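Local coordinates for protein putative Endoribonuclease L-PSP (Entamoeba histolytica, PDB 3M1X) that is of unknown function but, as a RutC-family (YjgF/YER057c/UK114) protein, may act as a deaminase, at residues K94-C100 with V142-L148; Q55-D59 with Q76-L81; S91-V95 with A118-P124. All coordinates share one frame; numbering follows the deposited sequence.

Contact 1. Residues K94-C100 with V142-L148; sequences KVVKTTC and VECIATL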
ATOM      1  N   LYS A  94     -17.728   6.384   0.516  1.00  6.82           N
ATOM      2  CA  LYS A  94     -16.697   7.306   0.055  1.00  7.54           C
ATOM      3  C   LYS A  94     -15.316   6.695  -0.006  1.00  5.76           C
ATOM      4  O   LYS A  94     -14.337   7.383  -0.285  1.00  6.67           O
ATOM      5  CB  LYS A  94     -16.744   8.571   0.892  1.00  7.24           C
ATOM      6  CG  LYS A  94     -17.928   9.475   0.569  1.00  8.46           C
ATOM      7  CD  LYS A  94     -18.000  10.663   1.491  1.00 10.71           C
ATOM      8  CE  LYS A  94     -19.173  11.600   1.113  1.00 14.51           C
ATOM      9  NZ  LYS A  94     -19.218  12.794   1.978  1.00 15.89           N
ATOM     10  N   VAL A  95     -15.176   5.389   0.250  1.00  5.78           N
ATOM     11  CA  VAL A  95     -13.915   4.703   0.167  1.00  5.19           C
ATOM     12  C   VAL A  95     -13.519   4.561  -1.295  1.00  4.92           C
ATOM     13  O   VAL A  95     -14.285   4.014  -2.098  1.00  6.35           O
ATOM     14  CB  VAL A  95     -13.924   3.379   0.897  1.00  5.34           C
ATOM     15  CG1 VAL A  95     -12.644   2.590   0.649  1.00  6.67           C
ATOM     16  CG2 VAL A  95     -14.153   3.598   2.380  1.00  6.35           C
ATOM     17  N   VAL A  96     -12.313   4.982  -1.639  1.00  4.83           N
ATOM     18  CA  VAL A  96     -11.849   4.857  -3.054  0.50  4.65           C
ATOM     19  C   VAL A  96     -11.007   3.644  -3.239  1.00  5.37           C
ATOM     20  O   VAL A  96     -11.049   3.071  -4.361  1.00  6.54           O
ATOM     21  CB  VAL A  96     -11.087   6.112  -3.602  0.50  4.40           C
ATOM     22  CG1 VAL A  96     -12.007   7.290  -3.499  0.50  4.59           C
ATOM     23  CG2 VAL A  96      -9.706   6.376  -2.938  0.50  4.82           C
ATOM     24  N   LYS A  97     -10.255   3.197  -2.255  1.00  4.79           N
ATOM     25  CA  LYS A  97      -9.288   2.125  -2.418  1.00  5.30           C
ATOM     26  C   LYS A  97      -9.084   1.484  -1.076  1.00  5.02           C
ATOM     27  O   LYS A  97      -8.926   2.173  -0.074  1.00  5.71           O
ATOM     28  CB  LYS A  97      -7.947   2.739  -2.937  1.00  7.44           C
ATOM     29  CG  LYS A  97      -6.710   1.888  -2.905  1.00  7.77           C
ATOM     30  CD  LYS A  97      -6.791   0.746  -3.869  1.00  9.30           C
ATOM     31  CE  LYS A  97      -5.421  -0.043  -4.032  1.00  7.89           C
ATOM     32  NZ  LYS A  97      -4.946  -0.481  -2.709  1.00  8.20           N
ATOM     33  N   THR A  98      -8.984   0.156  -1.036  1.00  4.82           N
ATOM     34  CA  THR A  98      -8.576  -0.602   0.131  1.00  4.81           C
ATOM     35  C   THR A  98      -7.391  -1.496  -0.189  1.00  4.92           C
ATOM     36  O   THR A  98      -7.139  -1.806  -1.345  1.00  5.26           O
ATOM     37  CB  THR A  98      -9.725  -1.472   0.656  1.00  5.87           C
ATOM     38  OG1 THR A  98      -9.931  -2.522  -0.270  1.00  6.79           O
ATOM     39  CG2 THR A  98     -11.001  -0.708   0.903  1.00  6.08           C
ATOM     40  N   THR A  99      -6.705  -1.887   0.858  1.00  5.04           N
ATOM     41  CA  THR A  99      -5.716  -2.914   0.782  1.00  5.75           C
ATOM     42  C   THR A  99      -6.054  -3.903   1.889  1.00  5.43           C
ATOM     43  O   THR A  99      -6.195  -3.512   3.066  1.00  6.28           O
ATOM     44  CB  THR A  99      -4.280  -2.408   0.913  1.00  6.44           C
ATOM     45  OG1 THR A  99      -4.085  -1.394  -0.076  1.00  7.09           O
ATOM     46  CG2 THR A  99      -3.271  -3.541   0.679  1.00  7.74           C
ATOM     47  N   CYS A 100      -6.170  -5.173   1.531  1.00  6.09           N
ATOM     48  CA  CYS A 100      -6.665  -6.249   2.397  1.00  6.87           C
ATOM     49  C   CYS A 100      -5.578  -7.286   2.594  1.00  6.75           C
ATOM     50  O   CYS A 100      -5.165  -7.926   1.629  1.00  7.78           O
ATOM     51  CB  CYS A 100      -7.909  -6.873   1.777  1.00  7.61           C
ATOM     52  SG  CYS A 100      -9.266  -5.718   1.510  1.00  7.48           S
ATOM     53  N   VAL A 142      -7.039  -4.398   7.312  1.00  6.17           N
ATOM     54  CA  VAL A 142      -7.557  -3.670   6.134  1.00  5.47           C
ATOM     55  C   VAL A 142      -7.306  -2.185   6.335  1.00  5.69           C
ATOM     56  O   VAL A 142      -7.713  -1.624   7.343  1.00  5.90           O
ATOM     57  CB  VAL A 142      -9.036  -3.940   5.887  1.00  6.34           C
ATOM     58  CG1 VAL A 142      -9.481  -3.124   4.614  1.00  6.89           C
ATOM     59  CG2 VAL A 142      -9.328  -5.449   5.658  1.00  7.50           C
ATOM     60  N   GLU A 143      -6.597  -1.604   5.403  1.00  5.85           N
ATOM     61  CA  GLU A 143      -6.419  -0.137   5.328  1.00  5.43           C
ATOM     62  C   GLU A 143      -7.204   0.418   4.169  1.00  4.99           C
ATOM     63  O   GLU A 143      -7.653  -0.318   3.267  1.00  5.36           O
ATOM     64  CB  GLU A 143      -4.952   0.237   5.197  1.00  5.53           C
ATOM     65  CG  GLU A 143      -4.295  -0.376   3.946  1.00  6.17           C
ATOM     66  CD  GLU A 143      -2.915   0.018   3.717  1.00  6.43           C
ATOM     67  OE1 GLU A 143      -2.286   0.749   4.409  1.00  7.92           O
ATOM     68  OE2 GLU A 143      -2.337  -0.514   2.695  1.00 10.40           O
ATOM     69  N   CYS A 144      -7.405   1.724   4.128  1.00  4.66           N
ATOM     70  CA  CYS A 144      -8.100   2.351   2.983  1.00  4.91           C
ATOM     71  C   CYS A 144      -7.794   3.815   2.854  1.00  4.65           C
ATOM     72  O   CYS A 144      -7.262   4.435   3.774  1.00  5.60           O
ATOM     73  CB  CYS A 144      -9.592   2.087   3.095  1.00  5.72           C
ATOM     74  SG  CYS A 144     -10.468   3.104   4.297  1.00  8.50           S
ATOM     75  N   ILE A 145      -8.173   4.351   1.699  1.00  4.86           N
ATOM     76  CA  ILE A 145      -8.214   5.769   1.476  0.50  5.04           C
ATOM     77  C   ILE A 145      -9.597   6.122   1.024  1.00  4.47           C
ATOM     78  O   ILE A 145     -10.247   5.395   0.264  1.00  5.15           O
ATOM     79  CB  ILE A 145      -7.152   6.282   0.456  0.50  5.98           C
ATOM     80  CG1 ILE A 145      -7.144   7.840   0.389  0.50  7.09           C
ATOM     81  CG2 ILE A 145      -7.377   5.669  -0.895  0.50  8.30           C
ATOM     82  CD1 ILE A 145      -6.228   8.362  -0.666  0.50 11.78           C
ATOM     83  N   ALA A 146     -10.101   7.241   1.515  1.00  5.33           N
ATOM     84  CA  ALA A 146     -11.443   7.710   1.253  1.00  4.91           C
ATOM     85  C   ALA A 146     -11.431   9.167   0.963  1.00  5.24           C
ATOM     86  O   ALA A 146     -10.467   9.910   1.221  1.00  5.91           O
ATOM     87  CB  ALA A 146     -12.371   7.417   2.437  1.00  6.29           C
ATOM     88  N   THR A 147     -12.545   9.694   0.415  1.00  6.46           N
ATOM     89  CA  THR A 147     -12.768  11.105   0.272  1.00  6.59           C
ATOM     90  C   THR A 147     -13.687  11.599   1.365  1.00  6.41           C
ATOM     91  O   THR A 147     -14.543  10.922   1.855  1.00  7.17           O
ATOM     92  CB  THR A 147     -13.323  11.467  -1.107  1.00  7.39           C
ATOM     93  OG1 THR A 147     -13.399  12.858  -1.290  1.00  8.77           O
ATOM     94  CG2 THR A 147     -14.680  10.818  -1.403  1.00  9.21           C
ATOM     95  N   LEU A 148     -13.517  12.867   1.689  1.00  7.35           N
ATOM     96  CA  LEU A 148     -14.543  13.645   2.370  1.00  8.97           C
ATOM     97  C   LEU A 148     -15.728  13.871   1.464  1.00  9.88           C
ATOM     98  O   LEU A 148     -16.820  14.239   2.010  1.00 11.83           O
ATOM     99  CB  LEU A 148     -13.999  14.988   2.880  1.00  9.82           C
ATOM    100  CG  LEU A 148     -12.944  14.896   3.980  1.00 10.76           C
ATOM    101  CD1 LEU A 148     -12.504  16.351   4.329  1.00 13.56           C
ATOM    102  CD2 LEU A 148     -13.378  14.146   5.160  1.00 11.65           C
ATOM    103  OXT LEU A 148     -15.588  13.737   0.232  1.00 10.60           O
TER
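Lys94 reaches along the C-terminal tail, passing the Thr147 carbonyl to set NZ 2.8 Å from the terminal O of Leu148, well above that carboxylate's plane. The tail is further tied down by Thr147: its OG1, swung anti to the backbone N (chi1 -173°), bonds Leu148 OXT at 2.8 Å, while its CG2 lies against Lys94 CB, 3.8 Å away. From here the strands run antiparallel. After the Val95-Ala146 pair a classic beta bulge interrupts the ladder, Val96 and Lys97 both facing Ile145: Val96 N bonds Ile145 O at 2.8 Å, and Lys97 N bonds the same oxygen weakly. Ile145 N to Lys97 O restores regular pairing, and Thr99 with Glu143 follows as the next hydrogen-bonded pair. Thr99 and Glu143 point the same way, side by side; chi1 of 59° turns Glu143 CG back over its own backbone, and OE2 comes to 3.2 Å from Thr99 CB. Lys97 NZ ends 2.9 Å from Thr98 O and, between subunits, forms a salt bridge with Glu143 of the second subunit; Glu143 OE1 takes Lys97 of the third. The other face is mostly apolar: Val95 CG1 touches Cys144 CB at 3.9 Å, Cys100 SG rests on the Val142 methyls, and Thr98 OG1 bonds Tyr115. That face packs against helices 70-87 and 108-119, while strand 95-102 continues the sheet to strand 125-130, its parallel neighbour.

Contact 2. Residues Q55-D59 with Q76-L81; sequences QIGLD and QVMTNL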
ATOM      1  N   GLN A  55      -6.651  -1.419   9.971  1.00  6.37           N
ATOM      2  CA  GLN A  55      -7.433  -1.931  11.115  1.00  6.81           C
ATOM      3  C   GLN A  55      -7.224  -3.423  11.241  1.00  7.14           C
ATOM      4  O   GLN A  55      -7.271  -4.150  10.277  1.00  7.60           O
ATOM      5  CB  GLN A  55      -8.925  -1.667  10.910  1.00  7.22           C
ATOM      6  CG  GLN A  55      -9.320  -0.249  11.185  1.00  7.60           C
ATOM      7  CD  GLN A  55      -9.076   0.151  12.617  1.00  7.25           C
ATOM      8  OE1 GLN A  55      -9.279  -0.686  13.544  1.00  7.83           O
ATOM      9  NE2 GLN A  55      -8.686   1.374  12.833  1.00  8.58           N
ATOM     10  N   ILE A  56      -7.014  -3.827  12.509  1.00  7.52           N
ATOM     11  CA  ILE A  56      -7.096  -5.228  12.889  1.00  8.23           C
ATOM     12  C   ILE A  56      -8.321  -5.411  13.749  1.00  7.73           C
ATOM     13  O   ILE A  56      -8.965  -4.459  14.153  1.00  8.52           O
ATOM     14  CB  ILE A  56      -5.775  -5.698  13.574  1.00  8.72           C
ATOM     15  CG1 ILE A  56      -5.410  -4.883  14.787  1.00  9.78           C
ATOM     16  CG2 ILE A  56      -4.626  -5.768  12.532  1.00  9.35           C
ATOM     17  CD1 ILE A  56      -4.324  -5.507  15.678  1.00 12.19           C
ATOM     18  N   GLY A  57      -8.674  -6.655  14.014  1.00  8.32           N
ATOM     19  CA  GLY A  57      -9.998  -6.971  14.562  1.00  8.90           C
ATOM     20  C   GLY A  57     -10.125  -6.887  16.043  1.00  8.91           C
ATOM     21  O   GLY A  57     -10.757  -7.771  16.643  1.00  9.98           O
ATOM     22  N   LEU A  58      -9.540  -5.863  16.632  1.00  8.84           N
ATOM     23  CA  LEU A  58      -9.682  -5.533  18.049  1.00  8.95           C
ATOM     24  C   LEU A  58     -11.014  -4.876  18.283  1.00  9.09           C
ATOM     25  O   LEU A  58     -11.498  -4.093  17.495  1.00  8.72           O
ATOM     26  CB  LEU A  58      -8.566  -4.649  18.482  1.00  9.33           C
ATOM     27  CG  LEU A  58      -7.163  -5.229  18.419  1.00 11.17           C
ATOM     28  CD1 LEU A  58      -6.132  -4.238  18.879  1.00 13.90           C
ATOM     29  CD2 LEU A  58      -6.925  -6.552  19.202  1.00 13.60           C
ATOM     30  N   ASP A  59     -11.612  -5.186  19.450  1.00 10.20           N
ATOM     31  CA  ASP A  59     -12.798  -4.538  19.959  1.00  9.50           C
ATOM     32  C   ASP A  59     -12.335  -3.524  20.945  1.00 10.33           C
ATOM     33  O   ASP A  59     -11.764  -3.853  22.022  1.00 11.11           O
ATOM     34  CB  ASP A  59     -13.705  -5.596  20.570  1.00 11.23           C
ATOM     35  CG  ASP A  59     -15.002  -5.041  21.131  1.00 12.52           C
ATOM     36  OD1 ASP A  59     -15.162  -3.825  21.248  1.00 12.13           O
ATOM     37  OD2 ASP A  59     -15.881  -5.940  21.374  1.00 17.71           O
ATOM     38  N   GLN A  76     -15.154  -7.491  12.609  1.00  8.24           N
ATOM     39  CA  GLN A  76     -14.686  -6.440  13.481  1.00  8.17           C
ATOM     40  C   GLN A  76     -13.847  -5.412  12.731  1.00  7.51           C
ATOM     41  O   GLN A  76     -13.953  -4.212  12.960  1.00  7.27           O
ATOM     42  CB  GLN A  76     -13.940  -6.953  14.688  1.00  9.03           C
ATOM     43  CG  GLN A  76     -13.645  -5.865  15.750  1.00  9.71           C
ATOM     44  CD  GLN A  76     -14.946  -5.321  16.356  1.00 10.38           C
ATOM     45  OE1 GLN A  76     -15.701  -6.126  16.887  1.00 13.11           O
ATOM     46  NE2 GLN A  76     -15.189  -4.046  16.345  1.00  9.40           N
ATOM     47  N   VAL A  77     -12.973  -5.880  11.844  1.00  7.34           N
ATOM     48  CA  VAL A  77     -12.165  -4.985  11.050  1.00  6.69           C
ATOM     49  C   VAL A  77     -13.050  -4.046  10.229  1.00  6.36           C
ATOM     50  O   VAL A  77     -12.831  -2.836  10.180  1.00  6.37           O
ATOM     51  CB  VAL A  77     -11.211  -5.749  10.130  1.00  7.77           C
ATOM     52  CG1 VAL A  77     -10.655  -4.870   8.951  1.00  7.56           C
ATOM     53  CG2 VAL A  77     -10.025  -6.371  10.928  1.00  8.75           C
ATOM     54  N   MET A  78     -14.084  -4.610   9.570  1.00  6.96           N
ATOM     55  CA  MET A  78     -14.909  -3.730   8.729  1.00  6.94           C
ATOM     56  C   MET A  78     -15.741  -2.774   9.530  1.00  6.88           C
ATOM     57  O   MET A  78     -15.940  -1.630   9.129  1.00  6.49           O
ATOM     58  CB  MET A  78     -15.812  -4.612   7.815  1.00  7.79           C
ATOM     59  CG  MET A  78     -15.137  -5.570   6.933  1.00  8.15           C
ATOM     60  SD  MET A  78     -13.695  -4.926   6.002  1.00  8.99           S
ATOM     61  CE  MET A  78     -14.506  -3.683   4.993  1.00  9.73           C
ATOM     62  N   THR A  79     -16.194  -3.193  10.704  1.00  6.79           N
ATOM     63  CA  THR A  79     -16.884  -2.310  11.626  1.00  7.63           C
ATOM     64  C   THR A  79     -15.962  -1.188  12.109  1.00  6.48           C
ATOM     65  O   THR A  79     -16.342  -0.038  12.167  1.00  6.09           O
ATOM     66  CB  THR A  79     -17.409  -3.142  12.827  1.00  8.24           C
ATOM     67  OG1 THR A  79     -18.404  -4.004  12.297  1.00 11.11           O
ATOM     68  CG2 THR A  79     -18.023  -2.258  13.881  1.00 10.99           C
ATOM     69  N   ASN A  80     -14.726  -1.539  12.460  1.00  6.41           N
ATOM     70  CA  ASN A  80     -13.770  -0.561  12.879  1.00  6.55           C
ATOM     71  C   ASN A  80     -13.495   0.499  11.829  1.00  6.37           C
ATOM     72  O   ASN A  80     -13.391   1.677  12.110  1.00  5.92           O
ATOM     73  CB  ASN A  80     -12.461  -1.243  13.304  1.00  6.68           C
ATOM     74  CG  ASN A  80     -12.492  -2.021  14.602  1.00  7.13           C
ATOM     75  OD1 ASN A  80     -13.464  -1.872  15.382  1.00  7.21           O
ATOM     76  ND2 ASN A  80     -11.488  -2.845  14.851  1.00  8.12           N
ATOM     77  N   LEU A  81     -13.304   0.043  10.560  1.00  6.10           N
ATOM     78  CA  LEU A  81     -13.128   0.984   9.487  0.70  5.51           C
ATOM     79  C   LEU A  81     -14.261   1.950   9.360  1.00  5.65           C
ATOM     80  O   LEU A  81     -14.076   3.152   9.176  1.00  6.03           O
ATOM     81  CB  LEU A  81     -12.895   0.289   8.147  0.70  7.66           C
ATOM     82  CG  LEU A  81     -11.513  -0.299   7.969  0.70  8.20           C
ATOM     83  CD1 LEU A  81     -11.504  -1.167   6.782  0.70 10.46           C
ATOM     84  CD2 LEU A  81     -10.395   0.773   7.916  0.70  9.93           C
TER
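Gln55, which buries the largest area of any residue here, lays its side chain across one side of helix 70-87. Its CG lies alongside Leu81 CD2 at 3.6 Å, the two side chains pointing opposite ways; a bend at chi2 (-63°) then turns the amide over Asn80, with OE1 3.2 Å from Asn80 CB and the two amide planes 78° apart. Asn80 does the polar work. Its ND2 gives a nearly straight bond (169°) to Leu58 O at 2.9 Å, lying in the plane of both groups, and a weak, bent one to Ile56 O, so a single amide nitrogen spans the turn at Gly57. Gln76, one helical turn earlier, helps to hold the rotation of that amide from the other end: its NE2 approaches Asn80 OD1 from above the amide plane and bonds it at 2.9 Å. Gln76 folds at chi2 to do this, bringing CG to 3.3 Å from Leu58 O. Between these residues Val77 fits its CG2 against the Ile56-Gly57 peptide, 3.4 Å from Gly57 N. The contact thus seats helix 70-87 on the broken strand 51-59; Val77 and Leu81 also reach Val142 on the adjoining strand 140-146, and Met78 turns toward helix 108-119.

Contact 3. Residues S91-V95 with A118-P124; sequences SMDKV and AFGNHKP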
ATOM      1  N   SER A  91     -17.378   8.056   4.944  1.00  6.95           N
ATOM      2  CA  SER A  91     -18.329   6.973   4.980  1.00  7.39           C
ATOM      3  C   SER A  91     -17.739   5.794   4.211  1.00  6.63           C
ATOM      4  O   SER A  91     -16.823   5.964   3.422  1.00  6.60           O
ATOM      5  CB  SER A  91     -19.619   7.379   4.376  1.00  8.60           C
ATOM      6  OG  SER A  91     -19.467   7.531   2.963  1.00  9.50           O
ATOM      7  N   MET A  92     -18.329   4.625   4.383  1.00  6.99           N
ATOM      8  CA  MET A  92     -17.963   3.490   3.591  1.00  6.92           C
ATOM      9  C   MET A  92     -18.155   3.743   2.091  1.00  6.97           C
ATOM     10  O   MET A  92     -17.345   3.346   1.264  1.00  6.70           O
ATOM     11  CB  MET A  92     -18.713   2.241   4.016  1.00  8.17           C
ATOM     12  CG  MET A  92     -18.338   1.818   5.451  1.00  8.93           C
ATOM     13  SD  MET A  92     -16.698   1.048   5.555  1.00  8.84           S
ATOM     14  CE  MET A  92     -17.125  -0.633   5.000  1.00  9.70           C
ATOM     15  N   ASP A  93     -19.227   4.439   1.724  1.00  7.12           N
ATOM     16  CA  ASP A  93     -19.487   4.738   0.314  1.00  7.91           C
ATOM     17  C   ASP A  93     -18.515   5.697  -0.299  1.00  7.62           C
ATOM     18  O   ASP A  93     -18.431   5.776  -1.527  1.00  8.94           O
ATOM     19  CB  ASP A  93     -20.894   5.365   0.127  1.00  9.51           C
ATOM     20  CG  ASP A  93     -21.988   4.386   0.154  1.00 12.95           C
ATOM     21  OD1 ASP A  93     -21.803   3.164   0.065  1.00 12.21           O
ATOM     22  OD2 ASP A  93     -23.151   4.832   0.279  1.00 19.72           O
ATOM     23  N   LYS A  94     -17.728   6.384   0.516  1.00  6.82           N
ATOM     24  CA  LYS A  94     -16.697   7.306   0.055  1.00  7.54           C
ATOM     25  C   LYS A  94     -15.316   6.695  -0.006  1.00  5.76           C
ATOM     26  O   LYS A  94     -14.337   7.383  -0.285  1.00  6.67           O
ATOM     27  CB  LYS A  94     -16.744   8.571   0.892  1.00  7.24           C
ATOM     28  CG  LYS A  94     -17.928   9.475   0.569  1.00  8.46           C
ATOM     29  CD  LYS A  94     -18.000  10.663   1.491  1.00 10.71           C
ATOM     30  CE  LYS A  94     -19.173  11.600   1.113  1.00 14.51           C
ATOM     31  NZ  LYS A  94     -19.218  12.794   1.978  1.00 15.89           N
ATOM     32  N   VAL A  95     -15.176   5.389   0.250  1.00  5.78           N
ATOM     33  CA  VAL A  95     -13.915   4.703   0.167  1.00  5.19           C
ATOM     34  C   VAL A  95     -13.519   4.561  -1.295  1.00  4.92           C
ATOM     35  O   VAL A  95     -14.285   4.014  -2.098  1.00  6.35           O
ATOM     36  CB  VAL A  95     -13.924   3.379   0.897  1.00  5.34           C
ATOM     37  CG1 VAL A  95     -12.644   2.590   0.649  1.00  6.67           C
ATOM     38  CG2 VAL A  95     -14.153   3.598   2.380  1.00  6.35           C
ATOM     39  N   ALA A 118     -20.058  -5.695   4.075  1.00  8.34           N
ATOM     40  CA  ALA A 118     -19.793  -4.434   4.727  1.00  8.33           C
ATOM     41  C   ALA A 118     -19.966  -3.234   3.786  1.00  7.62           C
ATOM     42  O   ALA A 118     -20.471  -2.200   4.146  1.00  8.42           O
ATOM     43  CB  ALA A 118     -18.452  -4.402   5.387  1.00  8.79           C
ATOM     44  N   PHE A 119     -19.519  -3.401   2.545  1.00  6.78           N
ATOM     45  CA  PHE A 119     -19.599  -2.307   1.544  1.00  7.05           C
ATOM     46  C   PHE A 119     -20.863  -2.308   0.752  1.00  7.32           C
ATOM     47  O   PHE A 119     -21.173  -1.299   0.108  1.00  8.13           O
ATOM     48  CB  PHE A 119     -18.391  -2.385   0.560  1.00  7.64           C
ATOM     49  CG  PHE A 119     -17.166  -1.693   1.121  1.00  6.15           C
ATOM     50  CD1 PHE A 119     -17.103  -0.340   1.241  1.00  6.09           C
ATOM     51  CD2 PHE A 119     -16.014  -2.437   1.463  1.00  6.90           C
ATOM     52  CE1 PHE A 119     -16.046   0.312   1.755  1.00  5.94           C
ATOM     53  CE2 PHE A 119     -14.881  -1.765   1.951  1.00  6.48           C
ATOM     54  CZ  PHE A 119     -14.931  -0.410   2.094  1.00  6.50           C
ATOM     55  N   GLY A 120     -21.653  -3.347   0.814  1.00  8.94           N
ATOM     56  CA  GLY A 120     -22.931  -3.369   0.039  1.00  9.37           C
ATOM     57  C   GLY A 120     -22.613  -3.261  -1.413  1.00  9.95           C
ATOM     58  O   GLY A 120     -21.785  -3.980  -1.937  1.00 13.79           O
ATOM     59  N   ASN A 121     -23.284  -2.397  -2.134  1.00  8.03           N
ATOM     60  CA  ASN A 121     -23.030  -2.230  -3.558  1.00  8.45           C
ATOM     61  C   ASN A 121     -21.860  -1.327  -3.871  1.00  8.52           C
ATOM     62  O   ASN A 121     -21.509  -1.181  -5.055  1.00 10.66           O
ATOM     63  CB  ASN A 121     -24.216  -1.769  -4.271  1.00 10.56           C
ATOM     64  CG  ASN A 121     -25.274  -2.883  -4.384  1.00 11.84           C
ATOM     65  OD1 ASN A 121     -24.952  -4.042  -4.556  1.00 15.31           O
ATOM     66  ND2 ASN A 121     -26.503  -2.482  -4.311  1.00 14.95           N
ATOM     67  N   HIS A 122     -21.208  -0.733  -2.904  1.00  7.76           N
ATOM     68  CA  HIS A 122     -20.031   0.108  -3.192  1.00  6.86           C
ATOM     69  C   HIS A 122     -18.817  -0.785  -3.416  1.00  6.41           C
ATOM     70  O   HIS A 122     -18.577  -1.716  -2.689  1.00  7.34           O
ATOM     71  CB  HIS A 122     -19.801   1.056  -2.009  1.00  7.48           C
ATOM     72  CG  HIS A 122     -18.674   2.004  -2.287  1.00  6.44           C
ATOM     73  ND1 HIS A 122     -18.707   2.840  -3.365  1.00  8.19           N
ATOM     74  CD2 HIS A 122     -17.474   2.181  -1.687  1.00  6.56           C
ATOM     75  CE1 HIS A 122     -17.581   3.537  -3.400  1.00  8.11           C
ATOM     76  NE2 HIS A 122     -16.815   3.156  -2.386  1.00  7.31           N
ATOM     77  N   LYS A 123     -18.036  -0.428  -4.439  1.00  6.90           N
ATOM     78  CA  LYS A 123     -16.948  -1.266  -4.935  1.00  7.13           C
ATOM     79  C   LYS A 123     -15.656  -0.466  -5.080  1.00  6.39           C
ATOM     80  O   LYS A 123     -15.269  -0.054  -6.161  1.00  6.76           O
ATOM     81  CB  LYS A 123     -17.336  -1.921  -6.266  1.00  9.25           C
ATOM     82  CG  LYS A 123     -18.553  -3.052  -6.007  1.00 12.32           C
ATOM     83  CD  LYS A 123     -18.915  -3.775  -7.236  1.00 14.02           C
ATOM     84  CE  LYS A 123     -20.085  -4.673  -6.924  1.00 18.93           C
ATOM     85  NZ  LYS A 123     -20.409  -5.359  -8.209  1.00 29.30           N
ATOM     86  N   PRO A 124     -14.920  -0.270  -4.000  1.00  5.89           N
ATOM     87  CA  PRO A 124     -13.614   0.401  -4.053  1.00  5.82           C
ATOM     88  C   PRO A 124     -12.647  -0.317  -4.996  1.00  5.84           C
ATOM     89  O   PRO A 124     -12.783  -1.550  -5.199  1.00  5.58           O
ATOM     90  CB  PRO A 124     -13.093   0.354  -2.610  1.00  5.59           C
ATOM     91  CG  PRO A 124     -14.360   0.241  -1.779  1.00  6.21           C
ATOM     92  CD  PRO A 124     -15.295  -0.587  -2.594  1.00  6.33           C
TER
HETATM   93  O   HOH W   1     -20.587   1.100   1.389  1.00 11.59           O
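Met92 CE sits squarely over the Phe119 ring, 3.6 Å from its centroid and 13° off the normal, a CH-pi contact at the centre of the apolar cluster. Bends at chi2 and chi3 curl the methionine chain back to place the methyl there; its sulfur comes in obliquely, 4.5 Å from the same centroid, as a Met-aromatic contact. Ala118 CB touches that methyl from the preceding helical residue. The opposite face of the Phe119 ring meets Pro124 CG, offset toward the rim, and Val95 CG2 lies at the ring edge. Val95 CG1 in turn packs on Pro124 CG at 3.8 Å, closing the group.

Outward from this cluster stands the His122 ring, carried out toward residues 92-94. Its NE2 donates to Val95 O at 2.7 Å, nearly straight at 169°, in the ring plane and on a lone pair of the carbonyl. Asp93 CA lies over one ring face in a second CH-pi contact, and Asp93 O hangs above that face near the rim. At the outer edge the Asp93 carboxylate, its plane 60° from the imidazole, brings OD1 to 3.6 Å from His122 CB; a water bridges OD1 to Phe119 O, donating to both.

Residues 118-124 form a helix end running into a type II' turn, Phe119 to His122, with Gly120 at positive phi. Here that turn leads from helix 108-119 into strand 125-130, completing the beta-alpha-beta crossover between parallel strands 95-102 and 125-130.

How the contacts relate
Contacts 1 and 3 share Lys94 and Val95, and their centres lie about 9 Å apart: Val95, held by His122 at the end of the 3-10 turn, starts the strand that pairs with 140-146, and Thr98 CG2 extends the Phe119 cluster at 4.1 Å from Phe119 CZ. Contact 2, whose centre is about 14 Å from that of contact 1, joins it through Val142, with Val142 O 2.8 Å from Gln55 N, probably a hydrogen bond. Met78 links contacts 2 and 3, its CE 3.6 Å from Phe119 CE2. Contacts 1 and 3 both touch the second subunit of the trimer. A citrate, probably from crystallisation, lies about 4 Å from the Ile56 side chain of contact 2.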